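Local coordinates for protein prolyl-tRNA synthetase (Giardia lamblia ATCC 50803, PDB 3IAL) that probably charges tRNA(Pro) with L-proline in an ATP-dependent reaction that passes through a prolyl-adenylate intermediate, as a class II aminoacyl-tRNA synthetase, at residues Gln147-Arg153 / Arg166-Glu172; Val44-Phe50 / Pro161-Glu167. One frame throughout, in Å; residues are numbered along the deposited sequence.

Contact 1: residues Gln147-Arg153 / Arg166-Glu172; sequences QTCTIFR and REIHWNE. With PR8 (5'-O-[(R)-hydroxy{[(2S)-pyrrolidin-2-ylcarbonyl]oxy}phosphoryl]adenosine), chain H.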
loop_
_atom_site.group_PDB
_atom_site.type_symbol
_atom_site.label_atom_id
_atom_site.label_comp_id
_atom_site.label_asym_id
_atom_site.label_seq_id
_atom_site.Cartn_x
_atom_site.Cartn_y
_atom_site.Cartn_z
ATOM N N GLN B 147 0.302 -1.225 10.312
ATOM C CA GLN B 147 0.388 -1.886 9.022
ATOM C C GLN B 147 -0.960 -1.900 8.317
ATOM O O GLN B 147 -2.005 -1.988 8.949
ATOM C CB GLN B 147 0.911 -3.308 9.164
ATOM C CG GLN B 147 0.006 -4.255 9.930
ATOM C CD GLN B 147 0.613 -5.636 10.045
ATOM O OE1 GLN B 147 1.770 -5.841 9.672
ATOM N NE2 GLN B 147 -0.160 -6.591 10.574
ATOM N N THR B 148 -0.903 -1.795 6.998
ATOM C CA THR B 148 -2.067 -1.875 6.142
ATOM C C THR B 148 -1.944 -3.223 5.483
ATOM O O THR B 148 -0.925 -3.516 4.866
ATOM C CB THR B 148 -2.041 -0.782 5.072
ATOM O OG1 THR B 148 -2.178 0.490 5.709
ATOM C CG2 THR B 148 -3.157 -0.993 4.044
ATOM N N CYS B 149 -2.965 -4.049 5.634
ATOM C CA CYS B 149 -2.895 -5.428 5.165
ATOM C C CYS B 149 -4.295 -6.016 5.200
ATOM O O CYS B 149 -5.263 -5.305 5.475
ATOM C CB CYS B 149 -1.956 -6.257 6.053
ATOM S SG CYS B 149 -2.572 -6.525 7.763
ATOM N N THR B 150 -4.401 -7.312 4.935
ATOM C CA THR B 150 -5.666 -8.003 5.102
ATOM C C THR B 150 -5.561 -8.951 6.290
ATOM O O THR B 150 -4.468 -9.455 6.606
ATOM C CB THR B 150 -6.123 -8.721 3.813
ATOM O OG1 THR B 150 -5.369 -9.922 3.597
ATOM C CG2 THR B 150 -5.978 -7.798 2.616
ATOM N N ILE B 151 -6.693 -9.135 6.969
ATOM C CA ILE B 151 -6.848 -10.132 8.025
ATOM C C ILE B 151 -7.940 -11.105 7.584
ATOM O O ILE B 151 -8.626 -10.855 6.579
ATOM C CB ILE B 151 -7.205 -9.491 9.387
ATOM C CG1 ILE B 151 -8.389 -8.521 9.251
ATOM C CG2 ILE B 151 -5.981 -8.777 9.976
ATOM C CD1 ILE B 151 -9.109 -8.241 10.584
ATOM N N PHE B 152 -8.097 -12.201 8.327
ATOM C CA PHE B 152 -8.966 -13.311 7.916
ATOM C C PHE B 152 -9.885 -13.782 9.051
ATOM O O PHE B 152 -9.414 -14.079 10.144
ATOM C CB PHE B 152 -8.113 -14.483 7.411
ATOM C CG PHE B 152 -7.245 -14.136 6.225
ATOM C CD1 PHE B 152 -7.668 -14.419 4.930
ATOM C CD2 PHE B 152 -6.012 -13.528 6.404
ATOM C CE1 PHE B 152 -6.876 -14.103 3.837
ATOM C CE2 PHE B 152 -5.203 -13.200 5.305
ATOM C CZ PHE B 152 -5.636 -13.487 4.025
ATOM N N ARG B 153 -11.191 -13.840 8.782
ATOM C CA ARG B 153 -12.189 -14.255 9.770
ATOM C C ARG B 153 -13.117 -15.305 9.168
ATOM O O ARG B 153 -13.992 -14.979 8.365
ATOM C CB ARG B 153 -13.030 -13.057 10.229
ATOM C CG ARG B 153 -12.253 -11.866 10.762
ATOM C CD ARG B 153 -11.980 -11.964 12.230
ATOM N NE ARG B 153 -11.146 -10.854 12.698
ATOM C CZ ARG B 153 -11.577 -9.746 13.302
ATOM N NH1 ARG B 153 -12.866 -9.540 13.549
ATOM N NH2 ARG B 153 -10.694 -8.826 13.676
ATOM N N ARG B 166 -14.882 -12.156 4.838
ATOM C CA ARG B 166 -14.021 -13.147 5.474
ATOM C C ARG B 166 -12.537 -12.833 5.266
ATOM O O ARG B 166 -11.713 -13.247 6.077
ATOM C CB ARG B 166 -14.375 -14.553 5.007
ATOM C CG ARG B 166 -15.695 -15.043 5.608
ATOM C CD ARG B 166 -16.166 -16.339 4.991
ATOM N NE ARG B 166 -15.425 -17.498 5.469
ATOM C CZ ARG B 166 -15.153 -18.594 4.748
ATOM N NH1 ARG B 166 -15.515 -18.707 3.471
ATOM N NH2 ARG B 166 -14.484 -19.586 5.308
ATOM N N GLU B 167 -12.206 -12.117 4.191
ATOM C CA GLU B 167 -10.902 -11.447 4.082
ATOM C C GLU B 167 -11.122 -9.942 4.101
ATOM O O GLU B 167 -11.803 -9.394 3.250
ATOM C CB GLU B 167 -10.135 -11.863 2.825
ATOM C CG GLU B 167 -8.875 -11.037 2.601
ATOM C CD GLU B 167 -7.873 -11.691 1.661
ATOM O OE1 GLU B 167 -8.235 -12.661 0.972
ATOM O OE2 GLU B 167 -6.711 -11.226 1.617
ATOM N N ILE B 168 -10.516 -9.283 5.079
ATOM C CA ILE B 168 -10.810 -7.902 5.381
ATOM C C ILE B 168 -9.569 -7.037 5.199
ATOM O O ILE B 168 -8.575 -7.218 5.896
ATOM C CB ILE B 168 -11.290 -7.764 6.839
ATOM C CG1 ILE B 168 -12.369 -8.806 7.166
ATOM C CG2 ILE B 168 -11.802 -6.331 7.109
ATOM C CD1 ILE B 168 -12.419 -9.164 8.651
ATOM N N HIS B 169 -9.642 -6.075 4.279
ATOM C CA HIS B 169 -8.567 -5.111 4.096
ATOM C C HIS B 169 -8.681 -4.088 5.220
ATOM O O HIS B 169 -9.781 -3.597 5.519
ATOM C CB HIS B 169 -8.672 -4.456 2.718
ATOM C CG HIS B 169 -7.458 -3.684 2.316
ATOM N ND1 HIS B 169 -7.409 -2.304 2.344
ATOM C CD2 HIS B 169 -6.243 -4.097 1.882
ATOM C CE1 HIS B 169 -6.214 -1.904 1.948
ATOM N NE2 HIS B 169 -5.487 -2.970 1.661
ATOM N N TRP B 170 -7.564 -3.794 5.880
ATOM C CA TRP B 170 -7.605 -2.893 7.025
ATOM C C TRP B 170 -6.259 -2.270 7.345
ATOM O O TRP B 170 -5.254 -2.615 6.736
ATOM C CB TRP B 170 -8.193 -3.624 8.249
ATOM C CG TRP B 170 -7.246 -4.387 9.169
ATOM C CD1 TRP B 170 -5.974 -4.813 8.910
ATOM C CD2 TRP B 170 -7.561 -4.858 10.486
ATOM N NE1 TRP B 170 -5.472 -5.488 9.993
ATOM C CE2 TRP B 170 -6.430 -5.535 10.972
ATOM C CE3 TRP B 170 -8.694 -4.765 11.303
ATOM C CZ2 TRP B 170 -6.389 -6.099 12.244
ATOM C CZ3 TRP B 170 -8.653 -5.324 12.570
ATOM C CH2 TRP B 170 -7.507 -5.983 13.024
ATOM N N ASN B 171 -6.262 -1.355 8.309
ATOM C CA ASN B 171 -5.040 -0.892 8.943
ATOM C C ASN B 171 -5.155 -1.088 10.445
ATOM O O ASN B 171 -6.196 -0.775 11.044
ATOM C CB ASN B 171 -4.761 0.570 8.585
ATOM C CG ASN B 171 -3.530 1.139 9.300
ATOM O OD1 ASN B 171 -3.578 1.425 10.491
ATOM N ND2 ASN B 171 -2.442 1.338 8.558
ATOM N N GLU B 172 -4.092 -1.638 11.034
ATOM C CA GLU B 172 -3.987 -1.820 12.480
ATOM C C GLU B 172 -2.717 -1.158 13.011
ATOM O O GLU B 172 -1.621 -1.403 12.505
ATOM C CB GLU B 172 -4.007 -3.309 12.861
ATOM C CG GLU B 172 -2.890 -4.172 12.270
ATOM C CD GLU B 172 -3.071 -5.657 12.581
ATOM O OE1 GLU B 172 -2.952 -6.496 11.657
ATOM O OE2 GLU B 172 -3.329 -5.985 13.759
HETATM C C PR8 H . -9.202 -4.729 16.591
HETATM N N PR8 H . -6.875 -5.379 16.660
HETATM O O PR8 H . -9.328 -5.721 15.871
HETATM P P PR8 H . -11.612 -4.219 16.264
HETATM N N1 PR8 H . -15.566 -6.995 7.836
HETATM C C2 PR8 H . -15.146 -5.748 7.652
HETATM N N3 PR8 H . -14.614 -5.025 8.640
HETATM C C4 PR8 H . -14.483 -5.526 9.867
HETATM C C5 PR8 H . -14.920 -6.826 10.100
HETATM C C6 PR8 H . -15.467 -7.563 9.053
HETATM N N6 PR8 H . -15.883 -8.814 9.258
HETATM N N7 PR8 H . -14.688 -7.100 11.378
HETATM C C8 PR8 H . -14.130 -6.023 11.934
HETATM N N9 PR8 H . -14.007 -5.051 11.019
HETATM C CA PR8 H . -7.822 -4.351 17.127
HETATM C CB PR8 H . -7.392 -3.035 16.500
HETATM C CD PR8 H . -5.739 -4.687 16.061
HETATM C CG PR8 H . -6.377 -3.445 15.424
HETATM C "C1'" PR8 H . -13.427 -3.696 11.285
HETATM O O10 PR8 H . -10.208 -3.909 16.997
HETATM O O1P PR8 H . -12.252 -5.476 16.730
HETATM C "C2'" PR8 H . -14.318 -2.841 12.218
HETATM O "O2'" PR8 H . -14.339 -1.479 11.763
HETATM O O2P PR8 H . -12.544 -2.955 16.601
HETATM C "C3'" PR8 H . -13.561 -2.870 13.525
HETATM O "O3'" PR8 H . -13.891 -1.726 14.316
HETATM C "C4'" PR8 H . -12.164 -2.729 12.948
HETATM O "O4'" PR8 H . -12.148 -3.809 11.988
HETATM C "C5'" PR8 H . -11.149 -2.908 14.056
HETATM O "O5'" PR8 H . -11.327 -4.163 14.683
#

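Contact 2: residues Val44-Phe50 / Pro161-Glu167; sequences VKGCVVF and PLIRVRE. With PR8 (5'-O-[(R)-hydroxy{[(2S)-pyrrolidin-2-ylcarbonyl]oxy}phosphoryl]adenosine), chain H.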
loop_
_atom_site.group_PDB
_atom_site.type_symbol
_atom_site.label_atom_id
_atom_site.label_comp_id
_atom_site.label_asym_id
_atom_site.label_seq_id
_atom_site.Cartn_x
_atom_site.Cartn_y
_atom_site.Cartn_z
ATOM N N VAL B 44 -14.999 -17.959 -3.291
ATOM C CA VAL B 44 -14.728 -18.213 -1.885
ATOM C C VAL B 44 -15.624 -17.264 -1.102
ATOM O O VAL B 44 -15.480 -16.048 -1.214
ATOM C CB VAL B 44 -13.237 -18.017 -1.539
ATOM C CG1 VAL B 44 -12.992 -18.227 -0.045
ATOM C CG2 VAL B 44 -12.383 -18.986 -2.353
ATOM N N LYS B 45 -16.567 -17.833 -0.348
ATOM C CA LYS B 45 -17.551 -17.057 0.405
ATOM C C LYS B 45 -16.881 -15.978 1.244
ATOM O O LYS B 45 -15.917 -16.247 1.957
ATOM C CB LYS B 45 -18.398 -17.980 1.295
ATOM C CG LYS B 45 -19.234 -17.268 2.365
ATOM C CD LYS B 45 -20.225 -18.230 3.031
ATOM C CE LYS B 45 -20.751 -17.672 4.345
ATOM N NZ LYS B 45 -21.728 -18.597 4.988
ATOM N N GLY B 46 -17.381 -14.754 1.124
ATOM C CA GLY B 46 -16.869 -13.616 1.878
ATOM C C GLY B 46 -15.509 -13.092 1.451
ATOM O O GLY B 46 -14.919 -12.268 2.159
ATOM N N CYS B 47 -14.993 -13.565 0.317
ATOM C CA CYS B 47 -13.743 -13.046 -0.236
ATOM C C CYS B 47 -14.070 -12.372 -1.557
ATOM O O CYS B 47 -14.285 -13.047 -2.570
ATOM C CB CYS B 47 -12.728 -14.169 -0.454
ATOM S SG CYS B 47 -12.236 -14.997 1.048
ATOM N N VAL B 48 -14.112 -11.042 -1.547
ATOM C CA VAL B 48 -14.584 -10.305 -2.703
ATOM C C VAL B 48 -13.433 -9.618 -3.401
ATOM O O VAL B 48 -12.520 -9.124 -2.753
ATOM C CB VAL B 48 -15.665 -9.262 -2.316
ATOM C CG1 VAL B 48 -16.790 -9.935 -1.540
ATOM C CG2 VAL B 48 -15.060 -8.142 -1.507
ATOM N N VAL B 49 -13.486 -9.592 -4.731
ATOM C CA VAL B 49 -12.517 -8.861 -5.523
ATOM C C VAL B 49 -12.789 -7.365 -5.387
ATOM O O VAL B 49 -13.924 -6.927 -5.537
ATOM C CB VAL B 49 -12.587 -9.254 -7.025
ATOM C CG1 VAL B 49 -11.597 -8.422 -7.867
ATOM C CG2 VAL B 49 -12.324 -10.753 -7.197
ATOM N N PHE B 50 -11.748 -6.597 -5.073
ATOM C CA PHE B 50 -11.794 -5.146 -5.195
ATOM C C PHE B 50 -11.470 -4.782 -6.643
ATOM O O PHE B 50 -10.320 -4.912 -7.071
ATOM C CB PHE B 50 -10.766 -4.489 -4.271
ATOM C CG PHE B 50 -11.343 -3.868 -3.031
ATOM C CD1 PHE B 50 -12.238 -2.807 -3.116
ATOM C CD2 PHE B 50 -10.941 -4.302 -1.777
ATOM C CE1 PHE B 50 -12.752 -2.207 -1.962
ATOM C CE2 PHE B 50 -11.443 -3.724 -0.632
ATOM C CZ PHE B 50 -12.354 -2.664 -0.722
ATOM N N PRO B 161 -20.251 -7.170 0.995
ATOM C CA PRO B 161 -19.019 -6.457 0.634
ATOM C C PRO B 161 -18.726 -5.258 1.531
ATOM O O PRO B 161 -19.637 -4.493 1.851
ATOM C CB PRO B 161 -19.293 -5.992 -0.799
ATOM C CG PRO B 161 -20.185 -7.018 -1.336
ATOM C CD PRO B 161 -21.062 -7.458 -0.193
ATOM N N LEU B 162 -17.460 -5.124 1.937
ATOM C CA LEU B 162 -16.971 -4.005 2.748
ATOM C C LEU B 162 -17.397 -4.063 4.221
ATOM O O LEU B 162 -16.647 -3.637 5.088
ATOM C CB LEU B 162 -17.374 -2.646 2.154
ATOM C CG LEU B 162 -17.144 -2.423 0.662
ATOM C CD1 LEU B 162 -17.554 -1.026 0.279
ATOM C CD2 LEU B 162 -15.683 -2.654 0.300
ATOM N N ILE B 163 -18.586 -4.586 4.493
ATOM C CA ILE B 163 -19.209 -4.505 5.816
ATOM C C ILE B 163 -18.959 -5.773 6.640
ATOM O O ILE B 163 -18.613 -5.685 7.806
ATOM C CB ILE B 163 -20.737 -4.220 5.672
ATOM C CG1 ILE B 163 -20.955 -2.765 5.249
ATOM C CG2 ILE B 163 -21.495 -4.519 6.955
ATOM C CD1 ILE B 163 -22.340 -2.484 4.735
ATOM N N ARG B 164 -19.149 -6.939 6.032
ATOM C CA ARG B 164 -18.925 -8.224 6.700
ATOM C C ARG B 164 -18.329 -9.206 5.706
ATOM O O ARG B 164 -19.061 -9.846 4.967
ATOM C CB ARG B 164 -20.235 -8.817 7.242
ATOM C CG ARG B 164 -20.696 -8.275 8.582
ATOM C CD ARG B 164 -21.705 -9.236 9.225
ATOM N NE ARG B 164 -22.825 -9.503 8.317
ATOM C CZ ARG B 164 -24.002 -8.880 8.338
ATOM N NH1 ARG B 164 -24.273 -7.949 9.250
ATOM N NH2 ARG B 164 -24.929 -9.202 7.438
ATOM N N VAL B 165 -17.002 -9.313 5.693
ATOM C CA VAL B 165 -16.301 -10.184 4.756
ATOM C C VAL B 165 -15.359 -11.121 5.514
ATOM O O VAL B 165 -15.093 -10.924 6.693
ATOM C CB VAL B 165 -15.534 -9.368 3.669
ATOM C CG1 VAL B 165 -16.519 -8.733 2.681
ATOM C CG2 VAL B 165 -14.636 -8.311 4.288
ATOM N N ARG B 166 -14.882 -12.156 4.838
ATOM C CA ARG B 166 -14.021 -13.147 5.474
ATOM C C ARG B 166 -12.537 -12.833 5.266
ATOM O O ARG B 166 -11.713 -13.247 6.077
ATOM C CB ARG B 166 -14.375 -14.553 5.007
ATOM C CG ARG B 166 -15.695 -15.043 5.608
ATOM C CD ARG B 166 -16.166 -16.339 4.991
ATOM N NE ARG B 166 -15.425 -17.498 5.469
ATOM C CZ ARG B 166 -15.153 -18.594 4.748
ATOM N NH1 ARG B 166 -15.515 -18.707 3.471
ATOM N NH2 ARG B 166 -14.484 -19.586 5.308
ATOM N N GLU B 167 -12.206 -12.117 4.191
ATOM C CA GLU B 167 -10.902 -11.447 4.082
ATOM C C GLU B 167 -11.122 -9.942 4.101
ATOM O O GLU B 167 -11.803 -9.394 3.250
ATOM C CB GLU B 167 -10.135 -11.863 2.825
ATOM C CG GLU B 167 -8.875 -11.037 2.601
ATOM C CD GLU B 167 -7.873 -11.691 1.661
ATOM O OE1 GLU B 167 -8.235 -12.661 0.972
ATOM O OE2 GLU B 167 -6.711 -11.226 1.617
HETATM C C PR8 H . -9.202 -4.729 16.591
HETATM N N PR8 H . -6.875 -5.379 16.660
HETATM O O PR8 H . -9.328 -5.721 15.871
HETATM P P PR8 H . -11.612 -4.219 16.264
HETATM N N1 PR8 H . -15.566 -6.995 7.836
HETATM C C2 PR8 H . -15.146 -5.748 7.652
HETATM N N3 PR8 H . -14.614 -5.025 8.640
HETATM C C4 PR8 H . -14.483 -5.526 9.867
HETATM C C5 PR8 H . -14.920 -6.826 10.100
HETATM C C6 PR8 H . -15.467 -7.563 9.053
HETATM N N6 PR8 H . -15.883 -8.814 9.258
HETATM N N7 PR8 H . -14.688 -7.100 11.378
HETATM C C8 PR8 H . -14.130 -6.023 11.934
HETATM N N9 PR8 H . -14.007 -5.051 11.019
HETATM C CA PR8 H . -7.822 -4.351 17.127
HETATM C CB PR8 H . -7.392 -3.035 16.500
HETATM C CD PR8 H . -5.739 -4.687 16.061
HETATM C CG PR8 H . -6.377 -3.445 15.424
HETATM C "C1'" PR8 H . -13.427 -3.696 11.285
HETATM O O10 PR8 H . -10.208 -3.909 16.997
HETATM O O1P PR8 H . -12.252 -5.476 16.730
HETATM C "C2'" PR8 H . -14.318 -2.841 12.218
HETATM O "O2'" PR8 H . -14.339 -1.479 11.763
HETATM O O2P PR8 H . -12.544 -2.955 16.601
HETATM C "C3'" PR8 H . -13.561 -2.870 13.525
HETATM O "O3'" PR8 H . -13.891 -1.726 14.316
HETATM C "C4'" PR8 H . -12.164 -2.729 12.948
HETATM O "O4'" PR8 H . -12.148 -3.809 11.988
HETATM C "C5'" PR8 H . -11.149 -2.908 14.056
HETATM O "O5'" PR8 H . -11.327 -4.163 14.683
#

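Contact 1: residues Gln147-Arg153 / Arg166-Glu172
C149 and W170 sit at the middle of an antiparallel ladder, their N-H groups and carbonyls bonded reciprocally, W170 N reaching C149 O at 2.8 Å. Q147 with E172 and I151 with I168 repeat this doubly bonded pattern, and R153 N to R166 O extends it past the strand end. Between them lie the non-hydrogen-bonded pairs T148-N171, T150-H169 and F152-E167.

Nonpolar contact gathers on the face carrying C149, I151, I168 and W170. I151 CG1 is wedged between its own backbone N and carbonyl carbon (chi1 50°), which brings CD1 over the indole: it stands 3.4 Å from the centroid of the six-membered ring, a CH-pi contact almost on the ring normal. E172 CB lies against the opposite face, while C149 SG approaches the edge of the five-membered ring. R153 CG packs on I168 CD1.

Polar side chains pair on both faces. On the W170 face, Q147 NE2 gives a bond of 3.0 Å to E172 OE1, in the plane of the amide but from above the carboxylate, while F79 N holds Q147 OE1; S123 OG also holds E172 OE1, and W170 NE1 adds a weak bond. On the other face, T150 OG1 donates to E167 OE2 at 2.7 Å from the anti side, and N171 ND2 meets T148 OG1 at 3.0 Å in a nearly straight bond. E66 takes the same threonine hydroxyl, and T81 of the second subunit binds E167 OE2.

Prolyl-adenylate lies beside the first face: I168 CG2 is 3.4 Å from PR8 C2, and W170 CH2 is 3.4 Å from PR8 O. Gripped between I151 and E172, the indole has little freedom to turn; with I168 and E172 CB it gives the adenylate a largely nonpolar wall, beside the R153 guanidinium, held by P121.

Contact 2: residues Val44-Phe50 / Pro161-Glu167
G46 is the hollow into which R166 fits. The glycine lies in a type II turn from V44 to C47, with positive phi (72°), and R166 CG lies close over its CA, 4.2 Å from G46 CA. Its carbonyl projects toward the loop as a bump: G46 O presses on V165 CB at 3.3 Å and accepts R166 N at 2.7 Å, with a weak second bond from E167 N. The arginine then curls round the turn. A bend about CG-CD (chi3 76°) swings the guanidinium back beside K45, where R166 NH1 donates to K45 O at 2.9 Å, tilted out of the carbonyl plane.

Further along, the fit is looser. V48 CG1 points into the dip between P161 and V165, 4.4 Å from V165 CG1. L162 CD2 packs obliquely against the phenyl ring, 3.5 Å from F50 CZ.

The backbone of V165 makes two weak bonds with the adenine, V165 N to PR8 N1 and PR8 N6 to V165 O. A loop between antiparallel strands 143-152 and 167-177, lying beside the adenine and following R153 of the FRxE signature, is the motif 2 loop of class II synthetases.

In the fold
Both contacts are buried, on the same side of the chain's centre, with their own centres about 11 Å apart. They meet at R166 and E167, where the loop of contact 2 becomes the returning strand of contact 1. Contact 1 is regular sheet within the catalytic core, joined by paired backbone bonds and walled by side chains along the adenylate. Contact 2 is smaller and irregular, joining the strand-connecting loop to an earlier turn over a long sequence gap; glycine and lysine carbonyls do the holding. The bound intermediate meets side chains in 166-172 but weak backbone bonds in 161-167, and both contacts also reach the second subunit.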